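Local coordinates for protein halorhodopsin (Halobacterium salinarum, PDB 2JAF) that pumps chloride ions across the haloarchaeal membrane, driven by light absorbed by its bound retinal, at residues S76-I89 and E100-W112. The protein carries 2 engineered substitutions. Sequence-based numbering, arbitrary orientation.
Sequences SYLGLLSGLTVGMI and EMVRSQWGRYLTW. With PLM (palmitic acid), chain E; PLM (palmitic acid), chain D; RET (retinal), chain G.
Gly87 and Ile89 pair with Ser104 and Val102 as antiparallel hydrogen-bonded pairs of a two-stranded hairpin; helix 76-82 leads into the hairpin through a turn, helix 106-112 follows it, and the two run nearly antiparallel, the axes of these segments coming within 9.0 Å. At the join, Gly107 N donates to Thr85 O, which also lies over one face of the Trp106 indole. Thr85 CA sits over the six-membered ring as a CH-pi contact, 3.9 Å from its centroid. Palmitic acid covers the opposite face, its C2 3.5 Å from Trp106 NE1, a buried nitrogen with no partner in the model. Trp106 CG lies between its backbone N and carbonyl carbon (chi1 62°), which sets the indole between the Thr85 turn and the lipid. With an alanine in place of Trp106, the indole between Thr85 and the palmitic acid chain would be gone, which is likely to open a gap. Gly107 is packed so closely that a CB would clash with Thr85 OG1.

Arg108 NH1 donates to Tyr77 OH at 3.0 Å, with the ring and guanidinium planes 84° apart. Arg108 NE gives a straight 2.8 Å bond to Gln105 OE1, in the guanidinium plane. Leu80 CD1 lies over one face of that group, toward its rim. The bonds to Tyr77 and Gln105 probably help to fix the guanidinium's rotation, with those of NH2 to Ser231 and Ser235. On the hairpin surface, Met88 folds back at chi2 and chi3, bringing CE to 3.6 Å from Met101 CB.

The contact ties helix 58-82 to helix 106-127 of the bacteriorhodopsin-like bundle through their connecting hairpin. Tyr77 OH also bonds to Asp238, so helix 227-255 closes the polar side. Helix 131-153 packs on Trp106 through Met153, and Trp112 stands against the retinal.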
# COMPACT_ATOMS: atom_id res chain seq x y z
N SER A 76 15.51 -0.41 -5.67
CA SER A 76 15.96 -0.89 -4.37
C SER A 76 17.47 -0.71 -4.20
O SER A 76 17.93 -0.17 -3.19
CB SER A 76 15.61 -2.37 -4.19
OG SER A 76 16.04 -2.84 -2.92
N TYR A 77 18.23 -1.15 -5.19
CA TYR A 77 19.67 -1.04 -5.11
C TYR A 77 20.17 0.41 -5.08
O TYR A 77 21.19 0.70 -4.45
CB TYR A 77 20.32 -1.85 -6.23
CG TYR A 77 20.29 -3.34 -5.91
CD1 TYR A 77 21.20 -3.89 -5.00
CD2 TYR A 77 19.32 -4.17 -6.46
CE1 TYR A 77 21.13 -5.23 -4.63
CE2 TYR A 77 19.24 -5.52 -6.09
CZ TYR A 77 20.14 -6.04 -5.18
OH TYR A 77 20.05 -7.36 -4.80
N LEU A 78 19.46 1.32 -5.74
CA LEU A 78 19.85 2.73 -5.72
C LEU A 78 19.63 3.26 -4.30
O LEU A 78 20.41 4.06 -3.80
CB LEU A 78 18.99 3.54 -6.70
CG LEU A 78 19.11 3.19 -8.18
CD1 LEU A 78 18.12 4.04 -8.98
CD2 LEU A 78 20.54 3.44 -8.65
N GLY A 79 18.55 2.82 -3.67
CA GLY A 79 18.26 3.25 -2.31
C GLY A 79 19.40 2.82 -1.41
O GLY A 79 19.87 3.59 -0.56
N LEU A 80 19.86 1.59 -1.59
CA LEU A 80 20.96 1.06 -0.79
C LEU A 80 22.28 1.76 -1.10
O LEU A 80 22.97 2.23 -0.19
CB LEU A 80 21.11 -0.45 -1.03
CG LEU A 80 19.90 -1.31 -0.68
CD1 LEU A 80 20.19 -2.78 -1.00
CD2 LEU A 80 19.55 -1.15 0.79
N LEU A 81 22.63 1.82 -2.37
CA LEU A 81 23.88 2.46 -2.78
C LEU A 81 23.99 3.89 -2.27
O LEU A 81 25.04 4.30 -1.76
CB LEU A 81 23.99 2.45 -4.31
CG LEU A 81 24.57 1.17 -4.94
CD1 LEU A 81 24.48 1.25 -6.46
CD2 LEU A 81 26.01 1.01 -4.50
N SER A 82 22.90 4.64 -2.40
CA SER A 82 22.88 6.03 -1.97
C SER A 82 22.89 6.20 -0.45
O SER A 82 23.17 7.29 0.05
CB SER A 82 21.63 6.72 -2.52
OG SER A 82 20.48 6.32 -1.79
N GLY A 83 22.59 5.13 0.27
CA GLY A 83 22.56 5.22 1.73
C GLY A 83 21.20 5.65 2.25
O GLY A 83 20.96 5.66 3.45
N LEU A 84 20.29 6.02 1.34
CA LEU A 84 18.96 6.46 1.74
C LEU A 84 18.23 5.42 2.59
O LEU A 84 17.63 5.74 3.61
CB LEU A 84 18.10 6.78 0.51
CG LEU A 84 16.64 7.15 0.79
CD1 LEU A 84 16.59 8.51 1.48
CD2 LEU A 84 15.84 7.21 -0.52
N THR A 85 18.31 4.16 2.17
CA THR A 85 17.62 3.09 2.87
C THR A 85 18.53 2.11 3.62
O THR A 85 18.27 0.91 3.68
CB THR A 85 16.71 2.30 1.90
OG1 THR A 85 17.49 1.82 0.80
CG2 THR A 85 15.60 3.21 1.36
N VAL A 86 19.61 2.65 4.20
CA VAL A 86 20.55 1.86 4.97
C VAL A 86 20.72 2.60 6.29
O VAL A 86 20.76 3.82 6.31
CB VAL A 86 21.94 1.77 4.29
CG1 VAL A 86 22.88 0.91 5.14
CG2 VAL A 86 21.80 1.17 2.91
N GLY A 87 20.79 1.85 7.39
CA GLY A 87 20.95 2.49 8.69
C GLY A 87 21.69 1.63 9.68
O GLY A 87 21.92 0.44 9.44
N MET A 88 22.09 2.22 10.80
CA MET A 88 22.81 1.49 11.83
C MET A 88 21.82 1.17 12.94
O MET A 88 21.11 2.05 13.42
CB MET A 88 23.97 2.32 12.38
CG MET A 88 25.07 2.61 11.36
SD MET A 88 25.80 1.12 10.63
CE MET A 88 26.45 0.30 12.06
N ILE A 89 21.76 -0.10 13.33
CA ILE A 89 20.84 -0.55 14.37
C ILE A 89 21.62 -1.19 15.51
O ILE A 89 22.52 -1.99 15.28
CB ILE A 89 19.84 -1.60 13.83
CG1 ILE A 89 19.18 -1.11 12.53
CG2 ILE A 89 18.77 -1.88 14.88
CD1 ILE A 89 18.32 0.12 12.68
N GLU A 100 26.41 -3.55 20.06
CA GLU A 100 27.16 -3.08 18.91
C GLU A 100 26.19 -2.58 17.85
O GLU A 100 25.03 -3.00 17.82
CB GLU A 100 28.01 -4.20 18.32
CG GLU A 100 29.15 -4.68 19.20
CD GLU A 100 29.95 -5.79 18.55
OE1 GLU A 100 30.29 -5.65 17.35
OE2 GLU A 100 30.25 -6.79 19.23
N MET A 101 26.66 -1.68 16.99
CA MET A 101 25.84 -1.15 15.91
C MET A 101 26.13 -1.96 14.66
O MET A 101 27.29 -2.16 14.30
CB MET A 101 26.19 0.31 15.64
CG MET A 101 26.02 1.23 16.83
SD MET A 101 24.32 1.28 17.37
CE MET A 101 23.68 2.55 16.31
N VAL A 102 25.08 -2.43 13.99
CA VAL A 102 25.28 -3.21 12.78
C VAL A 102 24.58 -2.52 11.61
O VAL A 102 23.57 -1.85 11.78
CB VAL A 102 24.73 -4.65 12.92
CG1 VAL A 102 25.40 -5.34 14.10
CG2 VAL A 102 23.23 -4.63 13.08
N ARG A 103 25.15 -2.69 10.42
CA ARG A 103 24.60 -2.10 9.21
C ARG A 103 23.39 -2.90 8.73
O ARG A 103 23.50 -4.10 8.43
CB ARG A 103 25.68 -2.07 8.13
CG ARG A 103 25.25 -1.53 6.78
CD ARG A 103 26.41 -1.62 5.79
NE ARG A 103 27.45 -0.63 6.07
CZ ARG A 103 27.52 0.56 5.48
NH1 ARG A 103 26.63 0.91 4.57
NH2 ARG A 103 28.50 1.39 5.81
N SER A 104 22.23 -2.24 8.67
CA SER A 104 21.00 -2.89 8.23
C SER A 104 20.52 -2.35 6.88
O SER A 104 20.18 -1.18 6.76
CB SER A 104 19.90 -2.67 9.27
OG SER A 104 18.66 -3.19 8.82
N GLN A 105 20.51 -3.22 5.88
CA GLN A 105 20.05 -2.84 4.54
C GLN A 105 18.54 -2.98 4.55
O GLN A 105 17.97 -3.80 3.83
CB GLN A 105 20.66 -3.76 3.48
CG GLN A 105 22.19 -3.78 3.46
CD GLN A 105 22.75 -4.64 2.33
OE1 GLN A 105 22.31 -5.76 2.10
NE2 GLN A 105 23.75 -4.10 1.63
N TRP A 106 17.88 -2.17 5.38
CA TRP A 106 16.43 -2.24 5.51
C TRP A 106 15.66 -1.87 4.25
O TRP A 106 14.47 -2.17 4.14
CB TRP A 106 15.95 -1.39 6.70
CG TRP A 106 16.24 0.08 6.63
CD1 TRP A 106 17.28 0.74 7.21
CD2 TRP A 106 15.44 1.08 5.99
NE1 TRP A 106 17.18 2.09 6.98
CE2 TRP A 106 16.05 2.32 6.23
CE3 TRP A 106 14.26 1.04 5.23
CZ2 TRP A 106 15.53 3.53 5.75
CZ3 TRP A 106 13.74 2.24 4.75
CH2 TRP A 106 14.38 3.46 5.01
N GLY A 107 16.33 -1.21 3.31
CA GLY A 107 15.67 -0.87 2.07
C GLY A 107 15.32 -2.13 1.30
O GLY A 107 14.40 -2.13 0.48
N ARG A 108 16.04 -3.22 1.53
CA ARG A 108 15.71 -4.45 0.83
C ARG A 108 14.33 -4.91 1.27
O ARG A 108 13.45 -5.18 0.44
CB ARG A 108 16.72 -5.56 1.15
CG ARG A 108 18.09 -5.44 0.50
CD ARG A 108 18.92 -6.69 0.82
NE ARG A 108 20.29 -6.63 0.31
CZ ARG A 108 20.65 -6.94 -0.93
NH1 ARG A 108 19.75 -7.33 -1.83
NH2 ARG A 108 21.93 -6.87 -1.27
N TYR A 109 14.13 -4.97 2.58
CA TYR A 109 12.87 -5.42 3.15
C TYR A 109 11.71 -4.54 2.70
O TYR A 109 10.63 -5.03 2.37
CB TYR A 109 12.99 -5.47 4.68
CG TYR A 109 14.35 -5.99 5.15
CD1 TYR A 109 15.00 -7.02 4.46
CD2 TYR A 109 14.99 -5.43 6.25
CE1 TYR A 109 16.25 -7.47 4.86
CE2 TYR A 109 16.25 -5.88 6.65
CZ TYR A 109 16.88 -6.90 5.95
OH TYR A 109 18.13 -7.34 6.34
N LEU A 110 11.95 -3.23 2.66
CA LEU A 110 10.92 -2.29 2.24
C LEU A 110 10.50 -2.44 0.77
O LEU A 110 9.31 -2.49 0.45
CB LEU A 110 11.40 -0.85 2.46
CG LEU A 110 10.38 0.21 2.02
CD1 LEU A 110 9.17 0.17 2.95
CD2 LEU A 110 11.03 1.59 2.04
N THR A 111 11.48 -2.51 -0.13
CA THR A 111 11.14 -2.64 -1.54
C THR A 111 10.54 -4.00 -1.90
O THR A 111 9.80 -4.11 -2.87
CB THR A 111 12.37 -2.36 -2.44
OG1 THR A 111 13.33 -3.40 -2.27
CG2 THR A 111 13.00 -1.03 -2.06
N TRP A 112 10.85 -5.03 -1.11
CA TRP A 112 10.29 -6.35 -1.38
C TRP A 112 8.76 -6.23 -1.33
O TRP A 112 8.04 -7.00 -1.98
CB TRP A 112 10.73 -7.39 -0.34
CG TRP A 112 12.18 -7.80 -0.40
CD1 TRP A 112 13.03 -7.65 -1.45
CD2 TRP A 112 12.93 -8.46 0.63
NE1 TRP A 112 14.27 -8.16 -1.14
CE2 TRP A 112 14.23 -8.67 0.13
CE3 TRP A 112 12.62 -8.89 1.93
CZ2 TRP A 112 15.23 -9.29 0.89
CZ3 TRP A 112 13.62 -9.51 2.68
CH2 TRP A 112 14.91 -9.70 2.16
C1 PLM E . 15.99 3.80 10.43
O1 PLM E . 16.90 4.47 9.89
O2 PLM E . 15.89 3.71 11.68
C2 PLM E . 15.00 3.09 9.53
C3 PLM E . 13.57 3.60 9.47
C4 PLM E . 12.81 2.74 8.46
C5 PLM E . 11.35 3.09 8.25
C6 PLM E . 11.15 4.21 7.25
C7 PLM E . 10.36 3.77 6.02
C8 PLM E . 10.17 4.92 5.05
C9 PLM E . 9.36 4.46 3.85
CA PLM E . 9.14 5.57 2.85
CB PLM E . 8.17 5.33 1.70
CC PLM E . 6.73 5.04 2.08
CD PLM E . 5.88 4.88 0.84
CE PLM E . 4.43 4.59 1.22
CF PLM E . 3.90 3.53 0.27
CG PLM E . 2.46 3.16 0.59
C1 PLM D . 13.21 2.57 -2.81
O1 PLM D . 13.93 3.58 -2.70
O2 PLM D . 13.43 1.68 -3.66
C2 PLM D . 12.04 2.45 -1.84
C3 PLM D . 10.69 2.13 -2.47
C4 PLM D . 9.67 2.02 -1.35
C5 PLM D . 8.30 1.71 -1.92
C6 PLM D . 7.68 0.47 -1.31
C7 PLM D . 6.24 0.48 -1.77
C8 PLM D . 5.46 -0.70 -1.24
C9 PLM D . 4.04 -0.64 -1.77
CA PLM D . 3.21 -1.79 -1.24
CB PLM D . 1.90 -2.14 -1.94
CC PLM D . 1.98 -2.59 -3.39
CD PLM D . 0.58 -2.93 -3.86
CE PLM D . 0.59 -3.41 -5.31
CF PLM D . -0.85 -3.52 -5.79
CG PLM D . -0.89 -4.00 -7.23
C1 RET G . 12.38 -12.33 5.77
C2 RET G . 12.61 -12.43 7.35
C3 RET G . 11.41 -12.90 8.20
C4 RET G . 10.93 -14.36 7.75
C5 RET G . 10.69 -14.52 6.19
C6 RET G . 11.39 -13.56 5.20
C7 RET G . 11.05 -13.69 3.74
C8 RET G . 11.38 -12.95 2.65
C9 RET G . 11.16 -13.36 1.28
C10 RET G . 11.72 -12.43 0.41
C11 RET G . 11.71 -12.55 -0.96
C12 RET G . 12.36 -11.58 -1.75
C13 RET G . 12.33 -11.58 -3.20
C14 RET G . 13.02 -10.46 -3.76
C15 RET G . 12.99 -10.09 -5.08
C16 RET G . 11.72 -10.92 5.58
C17 RET G . 13.85 -12.37 5.11
C18 RET G . 9.78 -15.67 5.78
C19 RET G . 10.51 -14.81 0.90
C20 RET G . 11.66 -12.69 -4.02